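Cytochrome C (Marichromatium purpuratum 984, PDB 5LO9) probably interconverts thiosulfate and tetrathionate as a fused thiosulfate dehydrogenase, passing the electrons along four covalently bound c-type hemes. Local coordinates at residues Asn283-Ala288 with Pro427-Trp432; Ser334-Asp339 with Glu474-Pro479; Arg26-Gly31 with Ala90-Ala95. One frame throughout, in Å; residues are numbered along the deposited sequence.

Contact 1 (Asn283-Ala288 with Pro427-Trp432); sequences NDQTCA and PRSYNW. With HEC (heme c), chain E.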
loop_
_atom_site.group_PDB
_atom_site.type_symbol
_atom_site.label_atom_id
_atom_site.label_comp_id
_atom_site.label_asym_id
_atom_site.label_seq_id
_atom_site.Cartn_x
_atom_site.Cartn_y
_atom_site.Cartn_z
ATOM N N ASN A 283 -24.646 10.197 -0.010
ATOM C CA ASN A 283 -25.153 10.968 -1.112
ATOM C C ASN A 283 -25.313 10.037 -2.297
ATOM O O ASN A 283 -25.334 8.811 -2.136
ATOM C CB ASN A 283 -24.237 12.169 -1.403
ATOM C CG ASN A 283 -22.848 11.764 -1.752
ATOM O OD1 ASN A 283 -22.597 10.616 -2.123
ATOM N ND2 ASN A 283 -21.932 12.730 -1.713
ATOM N N ASP A 284 -25.458 10.644 -3.482
ATOM C CA ASP A 284 -25.714 9.950 -4.735
ATOM C C ASP A 284 -24.523 10.125 -5.672
ATOM O O ASP A 284 -24.645 10.671 -6.766
ATOM C CB ASP A 284 -27.026 10.441 -5.359
ATOM C CG ASP A 284 -28.262 9.995 -4.558
ATOM O OD1 ASP A 284 -28.198 8.922 -3.917
ATOM O OD2 ASP A 284 -29.305 10.678 -4.612
ATOM N N GLN A 285 -23.385 9.589 -5.247
ATOM C CA GLN A 285 -22.124 9.687 -5.946
ATOM C C GLN A 285 -21.524 8.295 -6.047
ATOM O O GLN A 285 -21.946 7.370 -5.351
ATOM C CB GLN A 285 -21.167 10.604 -5.208
ATOM C CG GLN A 285 -21.708 12.002 -4.984
ATOM C CD GLN A 285 -21.848 12.865 -6.235
ATOM O OE1 GLN A 285 -22.884 13.490 -6.447
ATOM N NE2 GLN A 285 -20.796 12.956 -7.021
ATOM N N THR A 286 -20.544 8.154 -6.939
ATOM C CA THR A 286 -19.667 6.997 -6.971
ATOM C C THR A 286 -18.259 7.491 -7.261
ATOM O O THR A 286 -18.064 8.559 -7.845
ATOM C CB THR A 286 -20.041 5.956 -8.031
ATOM O OG1 THR A 286 -19.811 6.504 -9.339
ATOM C CG2 THR A 286 -21.493 5.472 -7.912
ATOM N N CYS A 287 -17.278 6.668 -6.882
ATOM C CA CYS A 287 -15.882 6.995 -7.147
ATOM C C CYS A 287 -15.687 7.228 -8.634
ATOM O O CYS A 287 -14.948 8.127 -9.049
ATOM C CB CYS A 287 -14.958 5.850 -6.693
ATOM S SG CYS A 287 -15.191 5.075 -5.037
ATOM N N ALA A 288 -16.339 6.399 -9.446
ATOM C CA ALA A 288 -16.130 6.394 -10.880
ATOM C C ALA A 288 -16.577 7.694 -11.538
ATOM O O ALA A 288 -16.110 8.008 -12.641
ATOM C CB ALA A 288 -16.900 5.215 -11.484
ATOM N N PRO A 427 -28.446 18.563 -1.864
ATOM C CA PRO A 427 -28.197 17.619 -0.759
ATOM C C PRO A 427 -27.692 16.246 -1.171
ATOM O O PRO A 427 -27.288 15.482 -0.288
ATOM C CB PRO A 427 -29.568 17.508 -0.078
ATOM C CG PRO A 427 -30.547 17.910 -1.139
ATOM C CD PRO A 427 -29.853 18.967 -1.932
ATOM N N ARG A 428 -27.720 15.885 -2.452
ATOM C CA ARG A 428 -27.207 14.591 -2.882
ATOM C C ARG A 428 -25.880 14.697 -3.641
ATOM O O ARG A 428 -25.462 13.734 -4.293
ATOM C CB ARG A 428 -28.246 13.883 -3.736
ATOM C CG ARG A 428 -29.620 13.949 -3.162
ATOM C CD ARG A 428 -29.727 13.278 -1.858
ATOM N NE ARG A 428 -29.453 11.865 -1.949
ATOM C CZ ARG A 428 -29.042 11.152 -0.912
ATOM N NH1 ARG A 428 -28.868 11.758 0.260
ATOM N NH2 ARG A 428 -28.797 9.854 -1.050
ATOM N N SER A 429 -25.199 15.833 -3.551
ATOM C CA SER A 429 -23.909 16.022 -4.185
ATOM C C SER A 429 -22.788 15.857 -3.155
ATOM O O SER A 429 -23.014 15.576 -1.985
ATOM C CB SER A 429 -23.882 17.401 -4.833
ATOM O OG SER A 429 -22.688 17.621 -5.530
ATOM N N TYR A 430 -21.555 16.026 -3.602
ATOM C CA TYR A 430 -20.428 16.028 -2.681
ATOM C C TYR A 430 -20.549 17.194 -1.715
ATOM O O TYR A 430 -21.168 18.221 -2.031
ATOM C CB TYR A 430 -19.110 16.130 -3.451
ATOM C CG TYR A 430 -19.045 17.231 -4.503
ATOM C CD1 TYR A 430 -18.665 18.540 -4.156
ATOM C CD2 TYR A 430 -19.348 16.967 -5.828
ATOM C CE1 TYR A 430 -18.584 19.546 -5.096
ATOM C CE2 TYR A 430 -19.262 17.989 -6.812
ATOM C CZ TYR A 430 -18.880 19.265 -6.426
ATOM O OH TYR A 430 -18.784 20.266 -7.349
ATOM N N ASN A 431 -19.932 17.049 -0.530
ATOM C CA ASN A 431 -20.148 18.047 0.512
ATOM C C ASN A 431 -19.068 19.134 0.442
ATOM O O ASN A 431 -18.187 19.123 -0.424
ATOM C CB ASN A 431 -20.293 17.382 1.908
ATOM C CG ASN A 431 -18.972 16.850 2.541
ATOM O OD1 ASN A 431 -17.859 17.392 2.359
ATOM N ND2 ASN A 431 -19.137 15.810 3.371
ATOM N N TRP A 432 -19.168 20.109 1.356
ATOM C CA TRP A 432 -18.370 21.329 1.280
ATOM C C TRP A 432 -16.909 21.099 1.633
ATOM O O TRP A 432 -16.097 22.026 1.483
ATOM C CB TRP A 432 -18.942 22.398 2.213
ATOM C CG TRP A 432 -20.012 23.286 1.625
ATOM C CD1 TRP A 432 -21.348 23.291 1.934
ATOM C CD2 TRP A 432 -19.827 24.307 0.657
ATOM N NE1 TRP A 432 -22.000 24.259 1.214
ATOM C CE2 TRP A 432 -21.085 24.899 0.422
ATOM C CE3 TRP A 432 -18.723 24.785 -0.035
ATOM C CZ2 TRP A 432 -21.262 25.927 -0.492
ATOM C CZ3 TRP A 432 -18.898 25.812 -0.936
ATOM C CH2 TRP A 432 -20.156 26.371 -1.158
HETATM FE FE HEC E . -11.445 10.844 -5.265
HETATM C CHA HEC E . -8.238 12.278 -5.335
HETATM C CHB HEC E . -10.071 7.732 -4.439
HETATM C CHC HEC E . -14.683 9.476 -4.935
HETATM C CHD HEC E . -12.767 13.779 -6.474
HETATM N NA HEC E . -9.507 10.151 -4.958
HETATM C C1A HEC E . -8.391 10.869 -5.018
HETATM C C2A HEC E . -7.171 10.084 -4.729
HETATM C C3A HEC E . -7.694 8.753 -4.474
HETATM C C4A HEC E . -9.162 8.892 -4.638
HETATM C CMA HEC E . -6.903 7.536 -4.154
HETATM C CAA HEC E . -5.741 10.562 -4.752
HETATM C CBA HEC E . -5.324 10.802 -6.199
HETATM C CGA HEC E . -3.846 11.142 -6.305
HETATM O O1A HEC E . -3.317 11.016 -7.432
HETATM O O2A HEC E . -3.209 11.553 -5.288
HETATM N NB HEC E . -12.248 8.979 -4.782
HETATM C C1B HEC E . -11.530 7.873 -4.488
HETATM C C2B HEC E . -12.369 6.713 -4.169
HETATM C C3B HEC E . -13.723 7.231 -4.308
HETATM C C4B HEC E . -13.527 8.645 -4.678
HETATM C CMB HEC E . -11.934 5.333 -3.830
HETATM C CAB HEC E . -14.997 6.484 -4.088
HETATM C CBB HEC E . -15.051 6.088 -2.613
HETATM N NC HEC E . -13.390 11.515 -5.624
HETATM C C1C HEC E . -14.537 10.836 -5.461
HETATM C C2C HEC E . -15.730 11.595 -5.902
HETATM C C3C HEC E . -15.155 12.875 -6.348
HETATM C C4C HEC E . -13.699 12.697 -6.141
HETATM C CMC HEC E . -17.162 11.126 -5.859
HETATM C CAC HEC E . -15.823 14.094 -6.956
HETATM C CBC HEC E . -16.985 14.557 -6.137
HETATM N ND HEC E . -10.631 12.691 -5.786
HETATM C C1D HEC E . -11.326 13.724 -6.237
HETATM C C2D HEC E . -10.483 14.894 -6.538
HETATM C C3D HEC E . -9.109 14.483 -6.199
HETATM C C4D HEC E . -9.355 13.089 -5.737
HETATM C CMD HEC E . -10.996 16.197 -7.046
HETATM C CAD HEC E . -7.800 15.246 -6.301
HETATM C CBD HEC E . -7.744 16.578 -5.523
HETATM C CGD HEC E . -7.887 16.537 -3.987
HETATM O O1D HEC E . -8.849 15.951 -3.404
HETATM O O2D HEC E . -7.023 17.155 -3.308
#
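Asp-284 and Arg-428 form the charged part of this meeting of two loops. Arg-428 grips the carboxylate side-on with two nitrogens: NE reaches OD2 of Asp-284 at 2.9 Å, and NH2 reaches OD1 of Asp-284 at 3.1 Å. Both oxygens are approached from above the carboxylate plane, which stands 78° from the guanidinium plane, so this is not the flat fork of a coplanar pair. Bends at chi2 and chi3 (both -63°) curl the arginine so that its NE and NH2 side faces the aspartate, and the backbone at Asn-283 and Asp-284 covers one guanidinium face. A long, flexible side chain suits this exposed position. An alanine in place of Asp-284 would probably leave the guanidinium without this counter-charge and free to swing away.

Among the neutral bonds, Asp-284 N donates to Arg-428 O at 3.2 Å, joining the two backbones at the same place. Asn-283 ND2 makes a weak bond to Ser-429 O; its stronger partner is the carbonyl of Ser-334, so one amide ties together three pieces of chain. Gln-285 sends NE2 to a propionate oxygen of a second heme, and the same nitrogen lies at the edge of the Tyr-430 ring, 4.4 Å from CD2.

Nonpolar packing falls to Tyr-430. Its CD2 lies 3.4 Å from CBC of the heme; the phenol OH is held by Asn-471, so an aromatic with a polar tip fits the site.

Cys-287 SG is bonded to CAB of the heme as the first cysteine of a CXXCH motif, completed by Cys-290 and His-291. This is the heme attachment motif of c-type cytochromes; in this protein the loop leading into it also meets a second heme through Gln-285.

Contact 2 (Ser334-Asp339 with Glu474-Pro479); sequences SMNAQD and ERPQDP. With HEC (heme c), chain E; THJ (thiosulfate), chain J; EDO (1,2-ethanediol), chain V.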
loop_
_atom_site.group_PDB
_atom_site.type_symbol
_atom_site.label_atom_id
_atom_site.label_comp_id
_atom_site.label_asym_id
_atom_site.label_seq_id
_atom_site.Cartn_x
_atom_site.Cartn_y
_atom_site.Cartn_z
ATOM N N SER A 334 -16.249 13.447 -0.355
ATOM C CA SER A 334 -16.956 13.277 -1.623
ATOM C C SER A 334 -18.189 12.376 -1.511
ATOM O O SER A 334 -19.145 12.565 -2.272
ATOM C CB SER A 334 -16.023 12.726 -2.700
ATOM O OG SER A 334 -14.913 13.574 -2.902
ATOM N N MET A 335 -18.177 11.368 -0.635
ATOM C CA MET A 335 -19.334 10.493 -0.417
ATOM C C MET A 335 -20.181 10.887 0.799
ATOM O O MET A 335 -21.154 10.193 1.116
ATOM C CB MET A 335 -18.867 9.038 -0.249
ATOM C CG MET A 335 -17.730 8.649 -1.177
ATOM S SD MET A 335 -18.044 8.810 -2.971
ATOM C CE MET A 335 -19.422 7.656 -3.163
ATOM N N ASN A 336 -19.808 11.947 1.519
ATOM C CA ASN A 336 -20.648 12.522 2.574
ATOM C C ASN A 336 -21.095 11.489 3.614
ATOM O O ASN A 336 -22.278 11.373 3.942
ATOM C CB ASN A 336 -21.856 13.180 1.945
ATOM C CG ASN A 336 -22.540 14.078 2.884
ATOM O OD1 ASN A 336 -21.887 14.816 3.622
ATOM N ND2 ASN A 336 -23.873 14.062 2.856
ATOM N N ALA A 337 -20.123 10.765 4.177
ATOM C CA ALA A 337 -20.446 9.600 4.993
ATOM C C ALA A 337 -21.195 9.976 6.258
ATOM O O ALA A 337 -21.900 9.133 6.824
ATOM C CB ALA A 337 -19.172 8.844 5.345
ATOM N N GLN A 338 -21.063 11.224 6.712
ATOM C CA GLN A 338 -21.783 11.651 7.903
ATOM C C GLN A 338 -23.291 11.469 7.738
ATOM O O GLN A 338 -23.995 11.164 8.706
ATOM C CB GLN A 338 -21.463 13.112 8.196
ATOM C CG GLN A 338 -21.951 14.093 7.110
ATOM C CD GLN A 338 -21.442 15.502 7.346
ATOM O OE1 GLN A 338 -21.022 15.838 8.459
ATOM N NE2 GLN A 338 -21.396 16.315 6.276
ATOM N N ASP A 339 -23.810 11.650 6.527
ATOM C CA ASP A 339 -25.235 11.493 6.287
ATOM C C ASP A 339 -25.546 10.116 5.766
ATOM O O ASP A 339 -26.605 9.897 5.183
ATOM C CB ASP A 339 -25.756 12.543 5.303
ATOM C CG ASP A 339 -25.669 13.932 5.857
ATOM O OD1 ASP A 339 -25.801 14.054 7.096
ATOM O OD2 ASP A 339 -25.437 14.889 5.074
ATOM N N GLU A 474 -25.479 25.754 -2.615
ATOM C CA GLU A 474 -25.340 25.002 -1.373
ATOM C C GLU A 474 -25.250 23.521 -1.674
ATOM O O GLU A 474 -25.729 23.034 -2.705
ATOM C CB GLU A 474 -26.507 25.251 -0.406
ATOM C CG GLU A 474 -26.392 26.536 0.395
ATOM C CD GLU A 474 -25.237 26.547 1.419
ATOM O OE1 GLU A 474 -24.710 25.467 1.772
ATOM O OE2 GLU A 474 -24.845 27.654 1.853
ATOM N N ARG A 475 -24.659 22.808 -0.736
ATOM C CA ARG A 475 -24.459 21.355 -0.757
ATOM C C ARG A 475 -24.262 20.972 0.696
ATOM O O ARG A 475 -24.162 21.874 1.538
ATOM C CB ARG A 475 -23.228 20.967 -1.579
ATOM C CG ARG A 475 -21.929 21.597 -1.018
ATOM C CD ARG A 475 -20.703 21.285 -1.851
ATOM N NE ARG A 475 -20.783 21.925 -3.168
ATOM C CZ ARG A 475 -21.249 21.335 -4.263
ATOM N NH1 ARG A 475 -21.693 20.075 -4.231
ATOM N NH2 ARG A 475 -21.267 22.013 -5.393
ATOM N N PRO A 476 -24.138 19.690 1.033
ATOM C CA PRO A 476 -24.053 19.312 2.449
ATOM C C PRO A 476 -22.891 19.965 3.170
ATOM O O PRO A 476 -21.829 20.242 2.604
ATOM C CB PRO A 476 -23.898 17.798 2.399
ATOM C CG PRO A 476 -24.593 17.403 1.120
ATOM C CD PRO A 476 -24.218 18.510 0.164
ATOM N N GLN A 477 -23.136 20.241 4.442
ATOM C CA GLN A 477 -22.173 20.957 5.264
ATOM C C GLN A 477 -20.810 20.253 5.336
ATOM O O GLN A 477 -20.686 19.022 5.207
ATOM C CB GLN A 477 -22.747 21.102 6.664
ATOM C CG GLN A 477 -21.871 21.854 7.628
ATOM C CD GLN A 477 -21.696 23.274 7.260
ATOM O OE1 GLN A 477 -20.655 23.675 6.742
ATOM N NE2 GLN A 477 -22.734 24.067 7.521
ATOM N N ASP A 478 -19.786 21.057 5.591
ATOM C CA ASP A 478 -18.459 20.523 5.868
ATOM C C ASP A 478 -18.503 19.629 7.103
ATOM O O ASP A 478 -19.074 20.028 8.131
ATOM C CB ASP A 478 -17.485 21.668 6.078
ATOM C CG ASP A 478 -16.055 21.228 6.010
ATOM O OD1 ASP A 478 -15.780 20.114 6.490
ATOM O OD2 ASP A 478 -15.216 22.011 5.492
ATOM N N PRO A 479 -17.970 18.402 7.037
ATOM C CA PRO A 479 -17.901 17.557 8.253
ATOM C C PRO A 479 -17.093 18.158 9.387
ATOM O O PRO A 479 -17.306 17.762 10.532
ATOM C CB PRO A 479 -17.256 16.268 7.741
ATOM C CG PRO A 479 -17.644 16.221 6.301
ATOM C CD PRO A 479 -17.614 17.643 5.828
HETATM FE FE HEC E . -11.445 10.844 -5.265
HETATM C CHA HEC E . -8.238 12.278 -5.335
HETATM C CHB HEC E . -10.071 7.732 -4.439
HETATM C CHC HEC E . -14.683 9.476 -4.935
HETATM C CHD HEC E . -12.767 13.779 -6.474
HETATM N NA HEC E . -9.507 10.151 -4.958
HETATM C C1A HEC E . -8.391 10.869 -5.018
HETATM C C2A HEC E . -7.171 10.084 -4.729
HETATM C C3A HEC E . -7.694 8.753 -4.474
HETATM C C4A HEC E . -9.162 8.892 -4.638
HETATM C CMA HEC E . -6.903 7.536 -4.154
HETATM C CAA HEC E . -5.741 10.562 -4.752
HETATM C CBA HEC E . -5.324 10.802 -6.199
HETATM C CGA HEC E . -3.846 11.142 -6.305
HETATM O O1A HEC E . -3.317 11.016 -7.432
HETATM O O2A HEC E . -3.209 11.553 -5.288
HETATM N NB HEC E . -12.248 8.979 -4.782
HETATM C C1B HEC E . -11.530 7.873 -4.488
HETATM C C2B HEC E . -12.369 6.713 -4.169
HETATM C C3B HEC E . -13.723 7.231 -4.308
HETATM C C4B HEC E . -13.527 8.645 -4.678
HETATM C CMB HEC E . -11.934 5.333 -3.830
HETATM C CAB HEC E . -14.997 6.484 -4.088
HETATM C CBB HEC E . -15.051 6.088 -2.613
HETATM N NC HEC E . -13.390 11.515 -5.624
HETATM C C1C HEC E . -14.537 10.836 -5.461
HETATM C C2C HEC E . -15.730 11.595 -5.902
HETATM C C3C HEC E . -15.155 12.875 -6.348
HETATM C C4C HEC E . -13.699 12.697 -6.141
HETATM C CMC HEC E . -17.162 11.126 -5.859
HETATM C CAC HEC E . -15.823 14.094 -6.956
HETATM C CBC HEC E . -16.985 14.557 -6.137
HETATM N ND HEC E . -10.631 12.691 -5.786
HETATM C C1D HEC E . -11.326 13.724 -6.237
HETATM C C2D HEC E . -10.483 14.894 -6.538
HETATM C C3D HEC E . -9.109 14.483 -6.199
HETATM C C4D HEC E . -9.355 13.089 -5.737
HETATM C CMD HEC E . -10.996 16.197 -7.046
HETATM C CAD HEC E . -7.800 15.246 -6.301
HETATM C CBD HEC E . -7.744 16.578 -5.523
HETATM C CGD HEC E . -7.887 16.537 -3.987
HETATM O O1D HEC E . -8.849 15.951 -3.404
HETATM O O2D HEC E . -7.023 17.155 -3.308
HETATM S S1 THJ J . -11.394 13.998 -1.395
HETATM O O1 THJ J . -10.704 13.588 -0.124
HETATM O O2 THJ J . -10.827 15.278 -1.933
HETATM O O3 THJ J . -12.808 14.294 -1.064
HETATM S S2 THJ J . -11.401 12.617 -2.626
HETATM C C1 EDO V . -26.210 8.756 12.228
HETATM O O1 EDO V . -26.603 7.487 12.777
HETATM C C2 EDO V . -26.625 8.820 10.761
HETATM O O2 EDO V . -26.338 10.115 10.211
#
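Gln-338 reaches across to the loop of Gln-477 and Pro-479, and its side chain can be followed outward. CB leaves the backbone pointing toward the other segment. CG lies between the backbone N and the carbonyl carbon (chi1 65°), and the chain then runs extended, so these two methylenes serve mainly to carry the amide over. CD comes within 4.0 Å of CG of Pro-479, whose ring the side chain crosses at about a right angle. On one branch, OE1 lies 3.6 Å from CA of Pro-479. On the other, NE2 donates twice: to Gln-477 O at 3.0 Å and to Asn-336 OD1 at 3.1 Å, both acceptors lying close to the amide plane. With two bonds on one nitrogen the amide is unlikely to flip, which is why glutamine, long and ending in an NH2, suits the place.

Segment 334-339 is a loop after helix 323-332 that holds a short 3-10 turn at 337-338, with a bond from Asp-339 N to Asn-336 O. The loop begins in the thiosulfate pocket, where Ser-334 OG donates to O3 of the bound thiosulfate at 2.9 Å; next to it, SD of Met-335 lies 3.8 Å from CMC of the heme.

Asn-336 has a left-handed backbone (phi 53°), a conformation asparagine tolerates well. Its ND2 donates to Asp-339 OD2 at 2.8 Å, while OD1 also receives ND2 of Asn-431. Held in this way, the amide lies against Pro-476, whose CB is 3.8 Å from ND2 of Asn-336. Proline offers a compact nonpolar surface here. Beyond it, OE1 of Gln-477 turns back to Asp-478 N and also meets the hydroxyl of Tyr-500.

Contact 3 (Arg26-Gly31 with Ala90-Ala95); sequences RADGGG and ASNARA. With EDO (1,2-ethanediol), chain U.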
loop_
_atom_site.group_PDB
_atom_site.type_symbol
_atom_site.label_atom_id
_atom_site.label_comp_id
_atom_site.label_asym_id
_atom_site.label_seq_id
_atom_site.Cartn_x
_atom_site.Cartn_y
_atom_site.Cartn_z
ATOM N N ARG A 26 -46.427 -4.114 -34.069
ATOM C CA ARG A 26 -47.121 -5.214 -33.399
ATOM C C ARG A 26 -47.925 -4.755 -32.191
ATOM O O ARG A 26 -47.798 -3.609 -31.732
ATOM C CB ARG A 26 -46.156 -6.346 -33.076
ATOM C CG ARG A 26 -45.862 -7.084 -34.370
ATOM C CD ARG A 26 -44.594 -7.871 -34.359
ATOM N NE ARG A 26 -44.808 -9.303 -34.130
ATOM C CZ ARG A 26 -43.833 -10.214 -34.192
ATOM N NH1 ARG A 26 -42.586 -9.827 -34.459
ATOM N NH2 ARG A 26 -44.082 -11.505 -33.967
ATOM N N ALA A 27 -48.810 -5.652 -31.737
ATOM C CA ALA A 27 -49.837 -5.307 -30.753
ATOM C C ALA A 27 -49.229 -4.985 -29.399
ATOM O O ALA A 27 -49.754 -4.140 -28.665
ATOM C CB ALA A 27 -50.834 -6.443 -30.626
ATOM N N ASP A 28 -48.156 -5.682 -29.029
ATOM C CA ASP A 28 -47.502 -5.414 -27.757
ATOM C C ASP A 28 -46.569 -4.197 -27.784
ATOM O O ASP A 28 -46.043 -3.836 -26.730
ATOM C CB ASP A 28 -46.765 -6.691 -27.278
ATOM C CG ASP A 28 -45.704 -7.179 -28.242
ATOM O OD1 ASP A 28 -45.602 -6.583 -29.333
ATOM O OD2 ASP A 28 -44.998 -8.179 -27.918
ATOM N N GLY A 29 -46.429 -3.495 -28.910
ATOM C CA GLY A 29 -45.473 -2.401 -29.036
ATOM C C GLY A 29 -44.024 -2.847 -29.104
ATOM O O GLY A 29 -43.112 -2.017 -28.979
ATOM N N GLY A 30 -43.789 -4.138 -29.310
ATOM C CA GLY A 30 -42.491 -4.761 -29.252
ATOM C C GLY A 30 -41.601 -4.674 -30.470
ATOM O O GLY A 30 -40.479 -5.183 -30.400
ATOM N N GLY A 31 -42.038 -4.083 -31.584
ATOM C CA GLY A 31 -41.203 -3.998 -32.773
ATOM C C GLY A 31 -41.284 -5.223 -33.667
ATOM O O GLY A 31 -41.951 -6.217 -33.372
ATOM N N ALA A 90 -41.982 -4.159 -23.833
ATOM C CA ALA A 90 -42.088 -5.390 -24.590
ATOM C C ALA A 90 -41.055 -5.368 -25.708
ATOM O O ALA A 90 -40.623 -4.311 -26.167
ATOM C CB ALA A 90 -43.499 -5.547 -25.155
ATOM N N SER A 91 -40.702 -6.551 -26.178
ATOM C CA SER A 91 -39.738 -6.660 -27.251
ATOM C C SER A 91 -40.047 -7.892 -28.067
ATOM O O SER A 91 -40.309 -8.962 -27.518
ATOM C CB SER A 91 -38.312 -6.764 -26.731
ATOM O OG SER A 91 -37.455 -7.230 -27.772
ATOM N N ASN A 92 -40.008 -7.729 -29.375
ATOM C CA ASN A 92 -40.111 -8.845 -30.293
ATOM C C ASN A 92 -38.799 -8.990 -31.044
ATOM O O ASN A 92 -38.754 -9.339 -32.224
ATOM C CB ASN A 92 -41.310 -8.668 -31.208
ATOM C CG ASN A 92 -42.606 -8.637 -30.435
ATOM O OD1 ASN A 92 -42.867 -9.500 -29.573
ATOM N ND2 ASN A 92 -43.408 -7.602 -30.686
ATOM N N ALA A 93 -37.710 -8.735 -30.328
ATOM C CA ALA A 93 -36.380 -8.823 -30.892
ATOM C C ALA A 93 -35.948 -10.267 -31.105
ATOM O O ALA A 93 -36.334 -11.185 -30.378
ATOM C CB ALA A 93 -35.389 -8.136 -29.974
ATOM N N ARG A 94 -35.121 -10.449 -32.117
ATOM C CA ARG A 94 -34.486 -11.735 -32.360
ATOM C C ARG A 94 -33.186 -11.455 -33.106
ATOM O O ARG A 94 -33.212 -11.092 -34.287
ATOM C CB ARG A 94 -35.409 -12.664 -33.152
ATOM C CG ARG A 94 -34.825 -14.079 -33.418
ATOM C CD ARG A 94 -35.792 -14.925 -34.255
ATOM N NE ARG A 94 -35.297 -16.274 -34.534
ATOM C CZ ARG A 94 -35.999 -17.213 -35.168
ATOM N NH1 ARG A 94 -37.229 -16.959 -35.617
ATOM N NH2 ARG A 94 -35.464 -18.410 -35.369
ATOM N N ALA A 95 -32.056 -11.635 -32.420
ATOM C CA ALA A 95 -30.768 -11.318 -32.996
ATOM C C ALA A 95 -30.287 -12.484 -33.860
ATOM O O ALA A 95 -30.665 -13.638 -33.627
ATOM C CB ALA A 95 -29.740 -11.045 -31.904
HETATM C C1 EDO U . -39.908 -11.238 -35.332
HETATM O O1 EDO U . -39.915 -9.999 -34.596
HETATM C C2 EDO U . -40.148 -10.935 -36.817
HETATM O O2 EDO U . -39.469 -11.934 -37.582
#
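The type I beta turn from Arg-26 to Gly-29, immediately after heme ligand His-25, meets the connection between helices 74-86 and 102-110, chiefly through Asp-28 and Asn-92. Asp-28 forms an Asx turn: its CG lies between the backbone N and the carbonyl carbon (chi1 60°), which brings OD1 back to accept Gly-30 N from above the carboxylate plane. The same oxygen offers its syn lone pair to Asn-92 ND2 at 2.8 Å, amide and carboxylate nearly coplanar (22°). Asn-92 N donates to Gly-30 O, also at 2.8 Å, and ND2 adds a weak bond to Gly-31 O. A side chain on Gly-30 would run into the Asn-92 amide; at Gly-31 the backbone angles (phi 86°) would jam a CB against the preceding carbonyl. The methyl of Ala-90 fits against Asp-28 O. Arg-26 lays one guanidinium face over CB of Asn-92, while its NH1 forms a salt bridge with Asp-32. Two N-H groups on OD1 hold the Asp-28 carboxylate in place, though its OD2 lies 3.0 Å from OD1 of Asn-92, an acceptor pair that probably offsets part of the gain; asparagine suits because its short side chain brings an NH2 to both Asp-28 and Gly-31.

Contacts 1 and 2 are neighbours, their centres 8 Å apart. Their segments alternate along the chain (283-288, 334-339, 427-432, 474-479), so the loops interlock beside one heme, which both contacts touch; contact 2 also reaches the thiosulfate. Loop 334-339 lies between helices 323-332 and 351-363, loop 474-479 between 460-470 and 485-492. Contact 3 closes earlier in the sequence, joining the loops after helices 22-25 and 74-86, and lies across the chain's centre, about 38 Å from contact 1 and 45 Å from contact 2, centre to centre, near another heme. The spacing is consistent with a thiosulfate-binding part fused to a cytochrome part that probably accepts its electrons.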